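Local coordinates for protein pyrrolysyl-tRNA synthetase (Desulfitobacterium hafniense, PDB 3DSQ) that probably charges its cognate tRNA with pyrrolysine in an ATP-dependent reaction, acting as a homodimeric class II aminoacyl-tRNA synthetase, at residues Lys161-Gly165 / Ala166-Asn170; Ala274-Leu277 / Ser278-Asp281; Thr182-Glu185 / Glu186-Gln189. All coordinates share one frame; numbering follows the deposited sequence.

Interaction 1 of 3, residues Lys161-Gly165 / Ala166-Asn170. With NA (sodium ion), chain D.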
loop_
_atom_site.group_PDB
_atom_site.type_symbol
_atom_site.label_atom_id
_atom_site.label_comp_id
_atom_site.label_asym_id
_atom_site.label_seq_id
_atom_site.Cartn_x
_atom_site.Cartn_y
_atom_site.Cartn_z
ATOM N N LYS B 161 -4.124 9.196 14.178
ATOM C CA LYS B 161 -4.237 10.653 14.244
ATOM C C LYS B 161 -3.083 11.219 15.058
ATOM O O LYS B 161 -2.717 12.385 14.908
ATOM C CB LYS B 161 -5.583 11.064 14.846
ATOM C CG LYS B 161 -6.769 10.573 14.033
ATOM C CD LYS B 161 -8.036 11.385 14.284
ATOM C CE LYS B 161 -8.578 11.198 15.691
ATOM N NZ LYS B 161 -9.889 11.901 15.863
ATOM N N GLU B 162 -2.520 10.390 15.929
ATOM C CA GLU B 162 -1.372 10.794 16.719
ATOM C C GLU B 162 -0.594 9.593 17.236
ATOM O O GLU B 162 -1.094 8.472 17.236
ATOM C CB GLU B 162 -1.770 11.697 17.882
ATOM C CG GLU B 162 -0.551 12.430 18.437
ATOM C CD GLU B 162 0.363 12.948 17.319
ATOM O OE1 GLU B 162 1.603 12.795 17.430
ATOM O OE2 GLU B 162 -0.161 13.506 16.327
ATOM N N SER B 163 0.640 9.829 17.665
ATOM C CA SER B 163 1.479 8.745 18.161
ATOM C C SER B 163 2.521 9.232 19.155
ATOM O O SER B 163 2.566 10.415 19.512
ATOM C CB SER B 163 2.198 8.066 16.995
ATOM O OG SER B 163 3.075 8.977 16.356
ATOM N N GLN B 164 3.361 8.297 19.591
ATOM C CA GLN B 164 4.438 8.592 20.525
ATOM C C GLN B 164 5.591 9.175 19.714
ATOM O O GLN B 164 5.409 9.564 18.561
ATOM C CB GLN B 164 4.889 7.307 21.225
ATOM C CG GLN B 164 3.753 6.538 21.891
ATOM C CD GLN B 164 4.199 5.203 22.461
ATOM O OE1 GLN B 164 4.741 4.354 21.744
ATOM N NE2 GLN B 164 3.974 5.008 23.757
ATOM N N GLY B 165 6.773 9.237 20.316
ATOM C CA GLY B 165 7.926 9.772 19.615
ATOM C C GLY B 165 7.804 11.250 19.298
ATOM O O GLY B 165 6.730 11.841 19.429
ATOM N N ALA B 166 8.909 11.849 18.866
ATOM C CA ALA B 166 8.932 13.268 18.543
ATOM C C ALA B 166 8.311 13.613 17.188
ATOM O O ALA B 166 7.996 14.774 16.927
ATOM C CB ALA B 166 10.359 13.781 18.603
ATOM N N GLN B 167 8.139 12.618 16.323
ATOM C CA GLN B 167 7.556 12.864 15.008
ATOM C C GLN B 167 6.290 12.041 14.805
ATOM O O GLN B 167 6.041 11.092 15.545
ATOM C CB GLN B 167 8.574 12.542 13.910
ATOM C CG GLN B 167 9.809 13.426 13.942
ATOM C CD GLN B 167 10.720 13.209 12.745
ATOM O OE1 GLN B 167 10.345 13.487 11.608
ATOM N NE2 GLN B 167 11.922 12.706 12.999
ATOM N N HIS B 168 5.490 12.406 13.805
ATOM C CA HIS B 168 4.246 11.691 13.534
ATOM C C HIS B 168 3.914 11.541 12.051
ATOM O O HIS B 168 4.126 12.456 11.255
ATOM C CB HIS B 168 3.071 12.407 14.220
ATOM C CG HIS B 168 1.737 11.774 13.948
ATOM N ND1 HIS B 168 1.329 10.607 14.556
ATOM C CD2 HIS B 168 0.745 12.116 13.089
ATOM C CE1 HIS B 168 0.147 10.253 14.082
ATOM N NE2 HIS B 168 -0.231 11.152 13.191
ATOM N N LEU B 169 3.392 10.372 11.690
ATOM C CA LEU B 169 2.953 10.091 10.326
ATOM C C LEU B 169 1.494 9.656 10.440
ATOM O O LEU B 169 1.188 8.729 11.185
ATOM C CB LEU B 169 3.760 8.944 9.703
ATOM C CG LEU B 169 5.180 9.192 9.162
ATOM C CD1 LEU B 169 5.715 7.892 8.573
ATOM C CD2 LEU B 169 5.160 10.273 8.092
ATOM N N ASN B 170 0.583 10.327 9.740
ATOM C CA ASN B 170 -0.817 9.912 9.792
ATOM C C ASN B 170 -0.936 8.609 9.024
ATOM O O ASN B 170 -1.745 7.759 9.365
ATOM C CB ASN B 170 -1.744 10.951 9.151
ATOM C CG ASN B 170 -1.866 12.213 9.980
ATOM O OD1 ASN B 170 -1.898 12.166 11.210
ATOM N ND2 ASN B 170 -1.943 13.349 9.308
HETATM NA NA NA D . 5.972 8.438 15.888
#
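Two first torsions aim Ser163 and His168 at one another across the loop: OG of the serine stands between its own backbone N and carbonyl carbon (chi1 63°), while the histidine ring swings out anti to the main-chain N (chi1 177°). The hydroxyl consequently arrives at the edge of the imidazole, near its plane, and Ser163 OG hydrogen-bonds to His168 ND1 at 3.0 Å. Glu162 uses its bent chain differently, carrying its carboxylate back over one face of the same ring, with Glu162 OE2 3.5 Å above the plane of His168 and the two flat groups inclined by 39°. The other ring nitrogen, His168 NE2, makes a weak hydrogen bond to the carbonyl of Arg160.

The same serine oxygen also faces the sodium ion, which lies 3.0 Å from Ser163 OG. Gln164 O adds a second ligand at 3.0 Å and Gln167 O a third at 2.7 Å, so two backbone carbonyls and one hydroxyl ligate the cation as the chain turns through Gly165 and Ala166. The side chain of Gln167 takes no part in this coordination; its amide bonds instead to the backbone of Gln268 and Val270.

The loop joins antiparallel strands 150-159 and 171-180, as the motif 2 loop does in class II synthetases. Gln164 O and Gln167 O approach to 3.4 Å, a distance at which two acceptors would repel. The sodium ion probably offsets that repulsion, although its ligand distances are rather long for sodium and are consistent with a loosely bound ion.

Interaction 2 of 3, residues Ala274-Leu277 / Ser278-Asp281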
loop_
_atom_site.group_PDB
_atom_site.type_symbol
_atom_site.label_atom_id
_atom_site.label_comp_id
_atom_site.label_asym_id
_atom_site.label_seq_id
_atom_site.Cartn_x
_atom_site.Cartn_y
_atom_site.Cartn_z
ATOM N N ALA B 274 8.386 8.416 3.485
ATOM C CA ALA B 274 7.021 7.934 3.622
ATOM C C ALA B 274 6.222 8.284 2.374
ATOM O O ALA B 274 6.740 8.912 1.451
ATOM C CB ALA B 274 6.378 8.574 4.856
ATOM N N ARG B 275 4.965 7.868 2.335
ATOM C CA ARG B 275 4.098 8.208 1.201
ATOM C C ARG B 275 4.094 9.725 1.208
ATOM O O ARG B 275 3.838 10.344 2.232
ATOM C CB ARG B 275 2.694 7.678 1.430
ATOM C CG ARG B 275 2.617 6.186 1.432
ATOM C CD ARG B 275 1.224 5.675 1.784
ATOM N NE ARG B 275 1.138 4.260 1.446
ATOM C CZ ARG B 275 0.856 3.788 0.234
ATOM N NH1 ARG B 275 0.606 4.618 -0.778
ATOM N NH2 ARG B 275 0.874 2.478 0.023
ATOM N N SER B 276 4.390 10.340 0.078
ATOM C CA SER B 276 4.476 11.785 0.093
ATOM C C SER B 276 4.336 12.466 -1.248
ATOM O O SER B 276 4.530 11.854 -2.294
ATOM C CB SER B 276 5.824 12.186 0.702
ATOM O OG SER B 276 5.942 13.589 0.832
ATOM N N LEU B 277 4.008 13.751 -1.188
ATOM C CA LEU B 277 3.895 14.588 -2.370
ATOM C C LEU B 277 4.980 15.651 -2.266
ATOM O O LEU B 277 5.173 16.428 -3.191
ATOM C CB LEU B 277 2.524 15.270 -2.453
ATOM C CG LEU B 277 1.316 14.374 -2.758
ATOM C CD1 LEU B 277 0.065 15.234 -2.911
ATOM C CD2 LEU B 277 1.572 13.576 -4.026
ATOM N N SER B 278 5.693 15.670 -1.141
ATOM C CA SER B 278 6.758 16.658 -0.909
ATOM C C SER B 278 8.176 16.080 -0.989
ATOM O O SER B 278 9.142 16.803 -1.237
ATOM C CB SER B 278 6.575 17.316 0.462
ATOM O OG SER B 278 5.421 18.135 0.465
ATOM N N TYR B 279 8.300 14.783 -0.745
ATOM C CA TYR B 279 9.604 14.133 -0.810
ATOM C C TYR B 279 9.496 12.967 -1.767
ATOM O O TYR B 279 8.399 12.582 -2.165
ATOM C CB TYR B 279 10.030 13.573 0.549
ATOM C CG TYR B 279 10.220 14.567 1.670
ATOM C CD1 TYR B 279 9.122 15.089 2.361
ATOM C CD2 TYR B 279 11.500 14.913 2.102
ATOM C CE1 TYR B 279 9.294 15.919 3.460
ATOM C CE2 TYR B 279 11.690 15.737 3.202
ATOM C CZ TYR B 279 10.578 16.232 3.883
ATOM O OH TYR B 279 10.758 16.975 5.023
ATOM N N LEU B 280 10.646 12.402 -2.126
ATOM C CA LEU B 280 10.687 11.247 -3.006
ATOM C C LEU B 280 12.016 10.569 -2.729
ATOM O O LEU B 280 13.065 11.193 -2.856
ATOM C CB LEU B 280 10.631 11.663 -4.477
ATOM C CG LEU B 280 10.093 10.684 -5.534
ATOM C CD1 LEU B 280 10.816 10.952 -6.843
ATOM C CD2 LEU B 280 10.275 9.237 -5.125
ATOM N N ASP B 281 11.961 9.306 -2.322
ATOM C CA ASP B 281 13.163 8.521 -2.042
ATOM C C ASP B 281 14.137 9.268 -1.117
ATOM O O ASP B 281 15.354 9.275 -1.334
ATOM C CB ASP B 281 13.827 8.145 -3.373
ATOM C CG ASP B 281 14.906 7.067 -3.228
ATOM O OD1 ASP B 281 14.850 6.248 -2.291
ATOM O OD2 ASP B 281 15.811 7.034 -4.079
HETATM O O HOH W 1 6.787 10.884 -3.580
#
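Ser276 and Tyr279 meet with the serine hydroxyl at the rim of the aromatic ring: Ser276 OG lies in the ring plane, 3.8 Å from Tyr279 CD1, and does not sit over a face. What holds it there is the main chain. With OG anti to the backbone N (chi1 -176°), the hydroxyl reaches forward along the chain. There Ser276 OG accepts two amide hydrogens, from Ser278 N at 2.9 Å and from Tyr279 N at 3.1 Å, both bonds fairly straight. The first of these bonds closes an ST turn; the second extends the grip to the next residue, where strand 279-280 begins and pairs with 283-284 in a short antiparallel hairpin. Were Ser276 replaced by an alanine, the amides of Ser278 and Tyr279 would probably be left without their shared acceptor, and the turn into the strand less firmly set. A water braces the turn as well, donating to Ser276 O at 2.8 Å and to Tyr279 O at 2.7 Å.

The side chain of Ser278 lies beside the bend, its CB 3.8 Å from Ser276 OG. Leu277 packs on Pro95 of the second subunit. Before the turn, Arg275 also reaches that subunit, through a hydrogen bond from NH1 to the carbonyl of Thr94 there.

Interaction 3 of 3, residues Thr182-Glu185 / Glu186-Gln189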
loop_
_atom_site.group_PDB
_atom_site.type_symbol
_atom_site.label_atom_id
_atom_site.label_comp_id
_atom_site.label_asym_id
_atom_site.label_seq_id
_atom_site.Cartn_x
_atom_site.Cartn_y
_atom_site.Cartn_z
ATOM N N THR B 182 3.508 -21.637 17.864
ATOM C CA THR B 182 4.895 -21.683 18.310
ATOM C C THR B 182 4.978 -22.445 19.633
ATOM O O THR B 182 4.157 -22.230 20.523
ATOM C CB THR B 182 5.447 -20.256 18.542
ATOM O OG1 THR B 182 5.223 -19.460 17.373
ATOM C CG2 THR B 182 6.939 -20.299 18.839
ATOM N N PRO B 183 5.958 -23.355 19.773
ATOM C CA PRO B 183 6.096 -24.112 21.027
ATOM C C PRO B 183 6.442 -23.099 22.115
ATOM O O PRO B 183 7.372 -22.314 21.939
ATOM C CB PRO B 183 7.274 -25.048 20.743
ATOM C CG PRO B 183 7.288 -25.170 19.240
ATOM C CD PRO B 183 6.976 -23.770 18.792
ATOM N N LEU B 184 5.699 -23.099 23.221
ATOM C CA LEU B 184 5.953 -22.151 24.311
ATOM C C LEU B 184 7.432 -21.890 24.583
ATOM O O LEU B 184 7.887 -20.742 24.587
ATOM C CB LEU B 184 5.304 -22.633 25.609
ATOM C CG LEU B 184 3.779 -22.575 25.742
ATOM C CD1 LEU B 184 3.372 -23.179 27.080
ATOM C CD2 LEU B 184 3.298 -21.144 25.635
ATOM N N GLU B 185 8.178 -22.966 24.804
ATOM C CA GLU B 185 9.602 -22.882 25.111
ATOM C C GLU B 185 10.458 -22.256 24.020
ATOM O O GLU B 185 11.614 -21.913 24.267
ATOM C CB GLU B 185 10.142 -24.272 25.433
ATOM C CG GLU B 185 10.207 -25.193 24.238
ATOM C CD GLU B 185 9.522 -26.517 24.494
ATOM O OE1 GLU B 185 9.899 -27.205 25.472
ATOM O OE2 GLU B 185 8.608 -26.869 23.717
ATOM N N GLU B 186 9.905 -22.102 22.819
ATOM C CA GLU B 186 10.669 -21.509 21.722
ATOM C C GLU B 186 10.212 -20.105 21.325
ATOM O O GLU B 186 10.790 -19.496 20.428
ATOM C CB GLU B 186 10.627 -22.425 20.496
ATOM C CG GLU B 186 11.149 -23.828 20.770
ATOM C CD GLU B 186 11.144 -24.716 19.539
ATOM O OE1 GLU B 186 11.334 -25.940 19.704
ATOM O OE2 GLU B 186 10.959 -24.199 18.414
ATOM N N ARG B 187 9.191 -19.587 21.997
ATOM C CA ARG B 187 8.667 -18.260 21.679
ATOM C C ARG B 187 9.728 -17.165 21.626
ATOM O O ARG B 187 9.866 -16.478 20.611
ATOM C CB ARG B 187 7.573 -17.877 22.673
ATOM C CG ARG B 187 6.313 -18.718 22.533
ATOM C CD ARG B 187 5.265 -18.321 23.557
ATOM N NE ARG B 187 5.742 -18.536 24.920
ATOM C CZ ARG B 187 5.058 -18.213 26.011
ATOM N NH1 ARG B 187 3.856 -17.659 25.908
ATOM N NH2 ARG B 187 5.577 -18.440 27.209
ATOM N N HIS B 188 10.480 -17.006 22.711
ATOM C CA HIS B 188 11.526 -15.989 22.774
ATOM C C HIS B 188 12.560 -16.119 21.650
ATOM O O HIS B 188 13.068 -15.112 21.153
ATOM C CB HIS B 188 12.214 -16.040 24.141
ATOM C CG HIS B 188 11.336 -15.599 25.272
ATOM N ND1 HIS B 188 11.049 -14.274 25.520
ATOM C CD2 HIS B 188 10.662 -16.310 26.207
ATOM C CE1 HIS B 188 10.235 -14.187 26.558
ATOM N NE2 HIS B 188 9.985 -15.408 26.993
ATOM N N GLN B 189 12.864 -17.349 21.242
ATOM C CA GLN B 189 13.831 -17.570 20.165
ATOM C C GLN B 189 13.225 -17.271 18.789
ATOM O O GLN B 189 13.931 -16.853 17.876
ATOM C CB GLN B 189 14.366 -19.007 20.209
ATOM C CG GLN B 189 15.203 -19.415 18.984
ATOM C CD GLN B 189 16.467 -18.576 18.797
ATOM O OE1 GLN B 189 17.435 -18.701 19.551
ATOM N NE2 GLN B 189 16.458 -17.714 17.786
#
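Two overlapping backbone turns, begun at Pro183 and Leu184, bend the chain from the loop after strand 171-180 into helix 187-201. Glu186 N donates to Pro183 O at 2.7 Å, and one residue on Arg187 N donates to Leu184 O at 3.1 Å, so that each carbonyl is met by an amide three residues further on.

The carbonyl of Leu184 is used twice. Arg187 NE also donates to Leu184 O at 3.1 Å, tilted 17° from the carbonyl plane. A bend in the arginine chain (chi3 -62°) folds the guanidinium back along Leu184. The two side chains run side by side in the same direction, and Leu184 CD2 rests 3.4 Å above the centre of one guanidinium face of Arg187. Beyond this, Arg187 NH1 is hydrogen-bonded to the carbonyl of Gly236, so the headgroup is pinned from two nitrogens while a methyl group lies over one face.

Thr182 adds an apolar contact, its CG2 lying 3.9 Å from Arg187 CA; the hydroxyl of Thr182 is hydrogen-bonded instead to Glu179. The extended chain of Glu186 passes across the proline ring, with its OE2 3.9 Å from Pro183 CG and salt-bridged to Arg190 one helical turn along. Glu185 runs beside Glu186, Glu185 OE2 remaining 4.9 Å from Glu186 OE1, a like-charge neighbourhood that Arg190 probably eases.

These i to i+3 turns lead into the first turn of helix 187-201, and the glutamates there are consistent with the favourable placing of negative charge at a helix N-terminus. The helix entry follows strand 171-180 of the largely antiparallel sheet at the core of the class II catalytic fold.

In the fold
Strand 171-180 separates interactions 1 and 3: the sodium-bearing loop precedes it and the helix entry follows it, with their centres about 32 Å apart. Both are surface contacts, but one gathers oxygens round a cation and the other folds an arginine onto a leucine and its carbonyl. Interaction 2 is partly buried, beside the second subunit, and relies on a single hydroxyl serving backbone amides. It also adjoins interaction 1, since Leu169 CD1 packs on Ala274 CB at 3.8 Å, although their centres are about 17 Å apart. Interactions 2 and 3 lie on opposite sides of the chain's centre, about 28 Å between nearest atoms.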